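Local coordinates for choline/ethanolamine kinase family protein (PDB 3DXQ) that is probably an ethanolamine or choline kinase of the phosphotransferase family, inferred to transfer phosphate to a small amino alcohol, at residues L30-F35 with I194-Y199; R55-V60 with F124-E129; M202-W207 with R240-I245. All blocks are in the same frame, centred on the assembly; numbering follows the deposited sequence.

Interaction 1 of 3, residues L30-F35 with I194-Y199; sequences LTNLVF and IVDWEY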
# COMPACT_ATOMS: atom_id res chain seq x y z
N LEU A 30 -4.12 -8.75 9.26
CA LEU A 30 -5.50 -9.23 9.35
C LEU A 30 -5.90 -10.06 8.10
O LEU A 30 -6.20 -11.25 8.22
CB LEU A 30 -6.45 -8.04 9.55
N THR A 31 -5.88 -9.43 6.92
CA THR A 31 -6.31 -10.11 5.66
C THR A 31 -5.36 -11.27 5.18
O THR A 31 -5.73 -12.10 4.34
CB THR A 31 -6.61 -9.07 4.49
OG1 THR A 31 -5.39 -8.51 3.98
CG2 THR A 31 -7.56 -7.94 4.95
N ASN A 32 -4.15 -11.31 5.73
CA ASN A 32 -3.20 -12.40 5.50
C ASN A 32 -2.68 -12.94 6.83
O ASN A 32 -2.09 -12.21 7.62
CB ASN A 32 -2.00 -11.93 4.67
CG ASN A 32 -2.29 -11.88 3.18
OD1 ASN A 32 -3.05 -12.70 2.66
ND2 ASN A 32 -1.66 -10.94 2.48
N LEU A 33 -2.91 -14.23 7.07
CA LEU A 33 -2.33 -14.89 8.22
C LEU A 33 -0.90 -15.25 7.80
O LEU A 33 -0.70 -15.89 6.76
CB LEU A 33 -3.15 -16.12 8.62
CG LEU A 33 -4.67 -15.92 8.83
CD1 LEU A 33 -5.40 -17.23 9.20
CD2 LEU A 33 -4.94 -14.84 9.89
N VAL A 34 0.10 -14.82 8.57
CA VAL A 34 1.50 -15.03 8.22
C VAL A 34 2.28 -15.59 9.41
O VAL A 34 2.43 -14.93 10.42
CB VAL A 34 2.12 -13.71 7.74
CG1 VAL A 34 3.51 -13.92 7.13
CG2 VAL A 34 1.20 -13.05 6.75
N PHE A 35 2.80 -16.79 9.27
CA PHE A 35 3.52 -17.44 10.36
C PHE A 35 4.98 -17.73 10.03
O PHE A 35 5.29 -18.24 8.97
CB PHE A 35 2.84 -18.76 10.69
CG PHE A 35 1.43 -18.60 11.10
CD1 PHE A 35 1.11 -18.41 12.44
CD2 PHE A 35 0.43 -18.61 10.16
CE1 PHE A 35 -0.19 -18.25 12.82
CE2 PHE A 35 -0.89 -18.44 10.53
CZ PHE A 35 -1.20 -18.26 11.87
N ILE A 194 9.92 -4.96 0.96
CA ILE A 194 8.48 -4.74 0.94
C ILE A 194 7.79 -6.08 0.64
O ILE A 194 8.28 -6.86 -0.18
CB ILE A 194 8.07 -3.67 -0.11
CG1 ILE A 194 9.08 -2.52 -0.12
CG2 ILE A 194 6.68 -3.18 0.17
CD1 ILE A 194 8.82 -1.43 -1.11
N VAL A 195 6.66 -6.33 1.32
CA VAL A 195 5.86 -7.54 1.16
C VAL A 195 4.41 -7.17 0.85
O VAL A 195 4.05 -6.00 0.93
CB VAL A 195 5.90 -8.39 2.46
CG1 VAL A 195 7.33 -8.61 2.88
CG2 VAL A 195 5.10 -7.71 3.60
N ASP A 196 3.59 -8.18 0.56
CA ASP A 196 2.14 -8.03 0.29
C ASP A 196 1.84 -7.33 -1.01
O ASP A 196 1.47 -6.17 -1.04
CB ASP A 196 1.40 -7.34 1.44
CG ASP A 196 0.43 -8.27 2.17
OD1 ASP A 196 0.86 -9.35 2.66
OD2 ASP A 196 -0.76 -7.90 2.28
N TRP A 197 1.98 -8.07 -2.10
CA TRP A 197 1.87 -7.51 -3.43
C TRP A 197 0.54 -7.75 -4.07
O TRP A 197 0.40 -7.66 -5.28
CB TRP A 197 3.00 -8.08 -4.31
CG TRP A 197 4.32 -7.74 -3.73
CD1 TRP A 197 4.99 -8.42 -2.77
CD2 TRP A 197 5.11 -6.58 -4.03
NE1 TRP A 197 6.17 -7.79 -2.47
CE2 TRP A 197 6.27 -6.65 -3.22
CE3 TRP A 197 4.97 -5.50 -4.90
CZ2 TRP A 197 7.27 -5.69 -3.27
CZ3 TRP A 197 5.97 -4.54 -4.94
CH2 TRP A 197 7.10 -4.64 -4.13
N GLU A 198 -0.48 -8.00 -3.26
CA GLU A 198 -1.79 -8.33 -3.81
C GLU A 198 -2.47 -7.20 -4.61
O GLU A 198 -3.27 -7.48 -5.51
CB GLU A 198 -2.72 -8.85 -2.71
CG GLU A 198 -3.06 -7.82 -1.65
CD GLU A 198 -3.65 -8.45 -0.41
OE1 GLU A 198 -4.62 -9.24 -0.54
OE2 GLU A 198 -3.15 -8.14 0.70
N TYR A 199 -2.15 -5.94 -4.30
CA TYR A 199 -2.75 -4.80 -5.02
C TYR A 199 -1.82 -4.20 -6.08
O TYR A 199 -2.12 -3.15 -6.65
CB TYR A 199 -3.17 -3.71 -4.04
CG TYR A 199 -4.24 -4.09 -3.04
CD1 TYR A 199 -5.60 -3.88 -3.33
CD2 TYR A 199 -3.90 -4.59 -1.80
CE1 TYR A 199 -6.59 -4.20 -2.39
CE2 TYR A 199 -4.86 -4.92 -0.87
CZ TYR A 199 -6.20 -4.73 -1.16
OH TYR A 199 -7.13 -5.06 -0.20
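T31, at the edge of the N-terminal sheet, comes only loosely up to E198. Its OG1, held between the backbone N and the carbonyl carbon (chi1 72°), stops 4.0 Å from E198 OE2, and the two side chains run past each other at a slant. One residue on, N32 opens strand 32-37 and makes the one hydrogen bond between the two segments. Its side chain meets that of D196 from the opposite direction, and ND2 donates to D196 OD1 at 3.0 Å. The bond is bent, with an N-H...O angle of 139°. The amide approaches on the syn side but out of the carboxylate plane, in keeping with the 75° between the two flat groups. E198 OE2 lies 3.6 Å from N32 ND2. The other end of the amide, OD1, takes a weak hydrogen bond from R55, which also forms a salt bridge with E198. T31 and N32 follow strand 24-27, a position consistent with the nucleotide-binding loop of kinase-like folds. D196 probably corresponds to the metal-binding aspartate of that fold. The chemistry implies a small polar bridge: a neutral amide bonds D196 and lies close to E198, probably easing the closeness of the two acids.

Interaction 2 of 3, residues R55-V60 with F124-E129; sequences RANEAV and FPFRFE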
# COMPACT_ATOMS: atom_id res chain seq x y z
N ARG A 55 -5.39 -13.48 -6.01
CA ARG A 55 -4.12 -14.19 -5.75
C ARG A 55 -3.25 -14.48 -6.98
O ARG A 55 -2.03 -14.60 -6.87
CB ARG A 55 -4.40 -15.46 -4.94
CG ARG A 55 -5.17 -15.22 -3.65
CD ARG A 55 -4.51 -14.16 -2.82
NE ARG A 55 -5.19 -14.00 -1.56
CZ ARG A 55 -4.84 -13.11 -0.65
NH1 ARG A 55 -3.82 -12.29 -0.87
NH2 ARG A 55 -5.52 -13.04 0.49
N ALA A 56 -3.87 -14.60 -8.14
CA ALA A 56 -3.11 -14.82 -9.37
C ALA A 56 -2.17 -13.64 -9.64
O ALA A 56 -1.01 -13.83 -10.03
CB ALA A 56 -4.06 -15.01 -10.54
N ASN A 57 -2.68 -12.43 -9.43
CA ASN A 57 -1.88 -11.22 -9.57
C ASN A 57 -0.72 -11.23 -8.60
O ASN A 57 0.43 -11.07 -9.00
CB ASN A 57 -2.74 -9.97 -9.34
CG ASN A 57 -1.97 -8.69 -9.60
OD1 ASN A 57 -1.34 -8.54 -10.65
ND2 ASN A 57 -2.02 -7.75 -8.65
N GLU A 58 -1.03 -11.45 -7.32
CA GLU A 58 -0.03 -11.42 -6.26
C GLU A 58 1.14 -12.32 -6.59
O GLU A 58 2.29 -11.92 -6.41
CB GLU A 58 -0.65 -11.85 -4.92
CG GLU A 58 0.25 -11.59 -3.71
CD GLU A 58 -0.32 -12.14 -2.43
OE1 GLU A 58 -1.36 -12.83 -2.49
OE2 GLU A 58 0.27 -11.88 -1.37
N ALA A 59 0.86 -13.52 -7.06
CA ALA A 59 1.93 -14.49 -7.33
C ALA A 59 2.93 -13.91 -8.34
O ALA A 59 4.14 -13.89 -8.12
CB ALA A 59 1.36 -15.84 -7.80
N VAL A 60 2.40 -13.39 -9.44
CA VAL A 60 3.24 -12.85 -10.50
C VAL A 60 3.98 -11.62 -10.01
O VAL A 60 5.17 -11.46 -10.22
CB VAL A 60 2.41 -12.50 -11.76
CG1 VAL A 60 3.28 -11.82 -12.80
CG2 VAL A 60 1.71 -13.74 -12.31
N PHE A 124 4.34 -5.79 -14.10
CA PHE A 124 3.10 -6.21 -13.45
C PHE A 124 1.99 -6.23 -14.49
O PHE A 124 1.90 -5.31 -15.29
CB PHE A 124 2.70 -5.30 -12.27
CG PHE A 124 3.71 -5.25 -11.13
CD1 PHE A 124 4.64 -6.26 -10.92
CD2 PHE A 124 3.65 -4.20 -10.21
CE1 PHE A 124 5.53 -6.21 -9.83
CE2 PHE A 124 4.51 -4.13 -9.13
CZ PHE A 124 5.47 -5.14 -8.93
N PRO A 125 1.14 -7.26 -14.47
CA PRO A 125 0.16 -7.47 -15.55
C PRO A 125 -1.01 -6.52 -15.58
O PRO A 125 -1.58 -6.31 -16.64
CB PRO A 125 -0.37 -8.88 -15.26
CG PRO A 125 -0.22 -9.04 -13.81
CD PRO A 125 1.02 -8.30 -13.43
N PHE A 126 -1.40 -5.98 -14.44
CA PHE A 126 -2.59 -5.15 -14.39
C PHE A 126 -2.27 -3.68 -14.18
O PHE A 126 -1.24 -3.33 -13.65
CB PHE A 126 -3.55 -5.68 -13.34
CG PHE A 126 -3.98 -7.12 -13.58
CD1 PHE A 126 -4.32 -7.57 -14.86
CD2 PHE A 126 -4.06 -8.02 -12.51
CE1 PHE A 126 -4.72 -8.89 -15.07
CE2 PHE A 126 -4.47 -9.35 -12.73
CZ PHE A 126 -4.80 -9.78 -14.00
N ARG A 127 -3.17 -2.84 -14.67
CA ARG A 127 -3.04 -1.40 -14.62
C ARG A 127 -3.83 -0.93 -13.40
O ARG A 127 -4.94 -1.38 -13.19
CB ARG A 127 -3.61 -0.81 -15.92
CG ARG A 127 -3.71 0.70 -16.00
CD ARG A 127 -2.37 1.36 -16.24
NE ARG A 127 -2.49 2.82 -16.36
CZ ARG A 127 -2.44 3.69 -15.35
NH1 ARG A 127 -2.28 3.30 -14.08
NH2 ARG A 127 -2.55 4.99 -15.61
N PHE A 128 -3.24 -0.05 -12.60
CA PHE A 128 -3.93 0.50 -11.44
C PHE A 128 -4.89 1.57 -11.94
O PHE A 128 -4.48 2.49 -12.63
CB PHE A 128 -2.93 1.08 -10.45
CG PHE A 128 -3.54 1.54 -9.15
CD1 PHE A 128 -3.81 0.63 -8.13
CD2 PHE A 128 -3.88 2.88 -8.96
CE1 PHE A 128 -4.39 1.05 -6.94
CE2 PHE A 128 -4.45 3.30 -7.77
CZ PHE A 128 -4.70 2.39 -6.76
N GLU A 129 -6.17 1.42 -11.62
CA GLU A 129 -7.21 2.34 -12.13
C GLU A 129 -7.82 3.11 -10.97
O GLU A 129 -8.85 2.72 -10.41
CB GLU A 129 -8.30 1.54 -12.87
CG GLU A 129 -7.82 0.79 -14.14
CD GLU A 129 -7.58 1.71 -15.32
OE1 GLU A 129 -8.07 2.86 -15.27
OE2 GLU A 129 -6.91 1.28 -16.29
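N57 and F126 lie alongside each other, running in opposing directions, with the amide plane inclined 36° to the phenyl ring. The amide is placed there by chi1: CG lies anti to the backbone N (-175°), which carries the group off the helix toward the facing loop. N57 OD1 comes to 3.3 Å from F126 CD2, approaching the ring obliquely, while N57 CB rests 3.9 Å from F126 CE2. The second neighbour of N57 OD1 is P125, whose CG is 3.4 Å away; here the two side chains are crossed. P125 CG also lies over the centre of the F126 ring, 4.1 Å above its plane. The asparagine carbonyl is thus set against both residues of a compact proline-phenylalanine pair. Helix 55-67 follows the third strand of the N-terminal sheet, consistent with the C helix of the protein-kinase-like fold, and 124-129 belongs to the loop between helices 106-118 and 130-141. The amide nitrogen of N57 serves a different part of the chain: ND2 donates to the backbone O of S200 and, weakly, to that of E198. Further along the helix, V60 presents a methyl to the proline, with V60 CG1 4.2 Å from P125 CD. F126 itself is tied through its backbone to M202, a selenomethionine in strand 201-203.

Interaction 3 of 3, residues M202-W207 with R240-I245; sequences MNDPLW and RGRVVI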
# COMPACT_ATOMS: atom_id res chain seq x y z
N MSE A 202 0.68 -1.50 -12.64
CA MSE A 202 1.38 -0.40 -13.28
C MSE A 202 0.61 0.82 -12.81
O MSE A 202 -0.62 0.78 -12.74
CB MSE A 202 1.33 -0.52 -14.80
CG MSE A 202 1.92 -1.79 -15.36
SE MSE A 202 3.73 -2.11 -14.66
CE MSE A 202 4.62 -0.52 -15.48
N ASN A 203 1.33 1.90 -12.46
CA ASN A 203 0.73 3.08 -11.88
C ASN A 203 1.71 4.26 -11.97
O ASN A 203 2.87 4.11 -12.39
CB ASN A 203 0.40 2.78 -10.41
CG ASN A 203 -0.60 3.76 -9.81
OD1 ASN A 203 -1.07 4.68 -10.46
ND2 ASN A 203 -0.92 3.56 -8.54
N ASP A 204 1.21 5.44 -11.61
CA ASP A 204 2.05 6.63 -11.44
C ASP A 204 2.90 6.35 -10.21
O ASP A 204 2.36 6.24 -9.12
CB ASP A 204 1.17 7.84 -11.21
CG ASP A 204 1.93 9.13 -11.11
OD1 ASP A 204 3.17 9.10 -10.94
OD2 ASP A 204 1.24 10.18 -11.17
N PRO A 205 4.24 6.25 -10.37
CA PRO A 205 5.13 5.92 -9.28
C PRO A 205 4.90 6.73 -8.03
O PRO A 205 5.10 6.22 -6.93
CB PRO A 205 6.52 6.24 -9.86
CG PRO A 205 6.28 7.03 -11.08
CD PRO A 205 5.00 6.51 -11.60
N LEU A 206 4.48 7.98 -8.17
CA LEU A 206 4.25 8.84 -7.01
C LEU A 206 3.00 8.49 -6.21
O LEU A 206 2.75 9.08 -5.15
CB LEU A 206 4.25 10.33 -7.42
CG LEU A 206 5.56 10.78 -8.05
CD1 LEU A 206 5.67 12.28 -8.10
CD2 LEU A 206 6.78 10.14 -7.35
N TRP A 207 2.21 7.55 -6.70
CA TRP A 207 1.08 7.08 -5.91
C TRP A 207 1.61 6.34 -4.69
O TRP A 207 1.07 6.49 -3.59
CB TRP A 207 0.19 6.13 -6.69
CG TRP A 207 -0.68 5.36 -5.79
CD1 TRP A 207 -0.37 4.18 -5.18
CD2 TRP A 207 -2.00 5.70 -5.38
NE1 TRP A 207 -1.43 3.76 -4.40
CE2 TRP A 207 -2.44 4.67 -4.51
CE3 TRP A 207 -2.85 6.77 -5.66
CZ2 TRP A 207 -3.69 4.68 -3.93
CZ3 TRP A 207 -4.10 6.78 -5.07
CH2 TRP A 207 -4.51 5.75 -4.21
N ARG A 240 6.24 17.12 -6.06
CA ARG A 240 5.66 17.33 -4.73
C ARG A 240 4.16 17.44 -4.84
O ARG A 240 3.44 16.87 -4.03
CB ARG A 240 6.22 18.62 -4.15
CG ARG A 240 5.94 18.87 -2.69
CD ARG A 240 6.46 20.26 -2.33
NE ARG A 240 7.80 20.49 -2.90
CZ ARG A 240 8.93 20.10 -2.32
NH1 ARG A 240 8.88 19.47 -1.17
NH2 ARG A 240 10.11 20.31 -2.89
N GLY A 241 3.68 18.17 -5.83
CA GLY A 241 2.25 18.33 -6.06
C GLY A 241 1.52 17.01 -6.30
O GLY A 241 0.38 16.82 -5.87
N ARG A 242 2.16 16.11 -7.04
CA ARG A 242 1.54 14.82 -7.32
C ARG A 242 1.44 13.99 -6.04
O ARG A 242 0.41 13.37 -5.77
CB ARG A 242 2.25 14.09 -8.47
CG ARG A 242 1.44 14.22 -9.76
CD ARG A 242 2.15 13.94 -11.06
NE ARG A 242 2.93 12.70 -11.12
CZ ARG A 242 4.23 12.64 -11.43
NH1 ARG A 242 4.91 13.74 -11.72
NH2 ARG A 242 4.86 11.48 -11.47
N VAL A 243 2.49 14.02 -5.23
CA VAL A 243 2.46 13.27 -3.99
C VAL A 243 1.31 13.80 -3.13
O VAL A 243 0.45 13.04 -2.68
CB VAL A 243 3.78 13.38 -3.23
CG1 VAL A 243 3.71 12.53 -1.99
CG2 VAL A 243 4.92 12.92 -4.10
N VAL A 244 1.25 15.10 -2.95
CA VAL A 244 0.18 15.67 -2.13
C VAL A 244 -1.20 15.30 -2.71
O VAL A 244 -2.12 14.96 -1.97
CB VAL A 244 0.37 17.17 -1.97
CG1 VAL A 244 -0.83 17.82 -1.29
CG2 VAL A 244 1.64 17.41 -1.18
N ILE A 245 -1.32 15.32 -4.04
CA ILE A 245 -2.58 14.97 -4.71
C ILE A 245 -3.00 13.53 -4.38
O ILE A 245 -4.18 13.26 -4.06
CB ILE A 245 -2.45 15.16 -6.25
CG1 ILE A 245 -2.67 16.63 -6.60
CG2 ILE A 245 -3.47 14.33 -6.99
CD1 ILE A 245 -4.01 17.14 -6.16
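D204 and R242 form a two-pronged salt bridge that supplies the polar part of this buried contact. The arginine grips the carboxylate side-on: R242 NH2 donates to D204 OD1 at 3.0 Å with a nearly straight N-H...O angle of 172°, and R242 NE donates to D204 OD2, also at 3.0 Å. Both oxygens are met on their syn sides, and the flat groups are only 22° from coplanar. R242 achieves this with a bend at chi3 (49°), which swings the guanidinium across to the loop.

The carboxylate has further hydrogen bonds. D204 OD1 accepts a hydrogen bond from the backbone N of L206 at 3.3 Å, a capping bond at the turn leading into helix 206-215, and this donor comes from above the carboxylate plane. The turn is also closed by a backbone bond from W207 N to D204 O. OD2 has a second partner in Y246, one residue beyond the facing segment. Each oxygen is therefore gripped twice, and the nearby arginine and helix start would probably favour the ionised form of the acid. D204 stands just after strand 201-203, downstream of the probable metal-binding loop, so the bridge pins the chain leaving the likely active site to helix 237-263 of the helical C-terminal lobe.

Van der Waals packing covers the guanidinium. L206 crosses R242 at about a right angle and lays CD1 over one face, 3.5 Å above the guanidinium plane and offset toward the rim. The apolar pair is L206 CD1 with V243 CG2, at 4.1 Å. Beyond the two segments, F231 of helix 220-231 packs on L206, and M227 of that helix touches V243. On the arginine's side, L166 of helix 152-167 and the loop residues L171 and P172 press against R242.

The three interactions trace a path from the N-terminal sheet into the helical C-terminal lobe. The centres of interactions 1 and 2 lie about 14 Å apart and are joined by the salt bridge that helix 55-67 shares with the 194-199 loop; along the chain interaction 2 is nested within the loop closed by interaction 1. Interaction 3 lies, centre to centre, about 19 Å from interaction 2 and 23 Å from interaction 1. Probable backbone bonds of F126 and F128 to M202 tie interactions 2 and 3 together, while 194-199 and 202-207 are separated by two residues. One continuous run, 194-207, thus takes part at both ends, linking the probable metal-binding loop to both lobes.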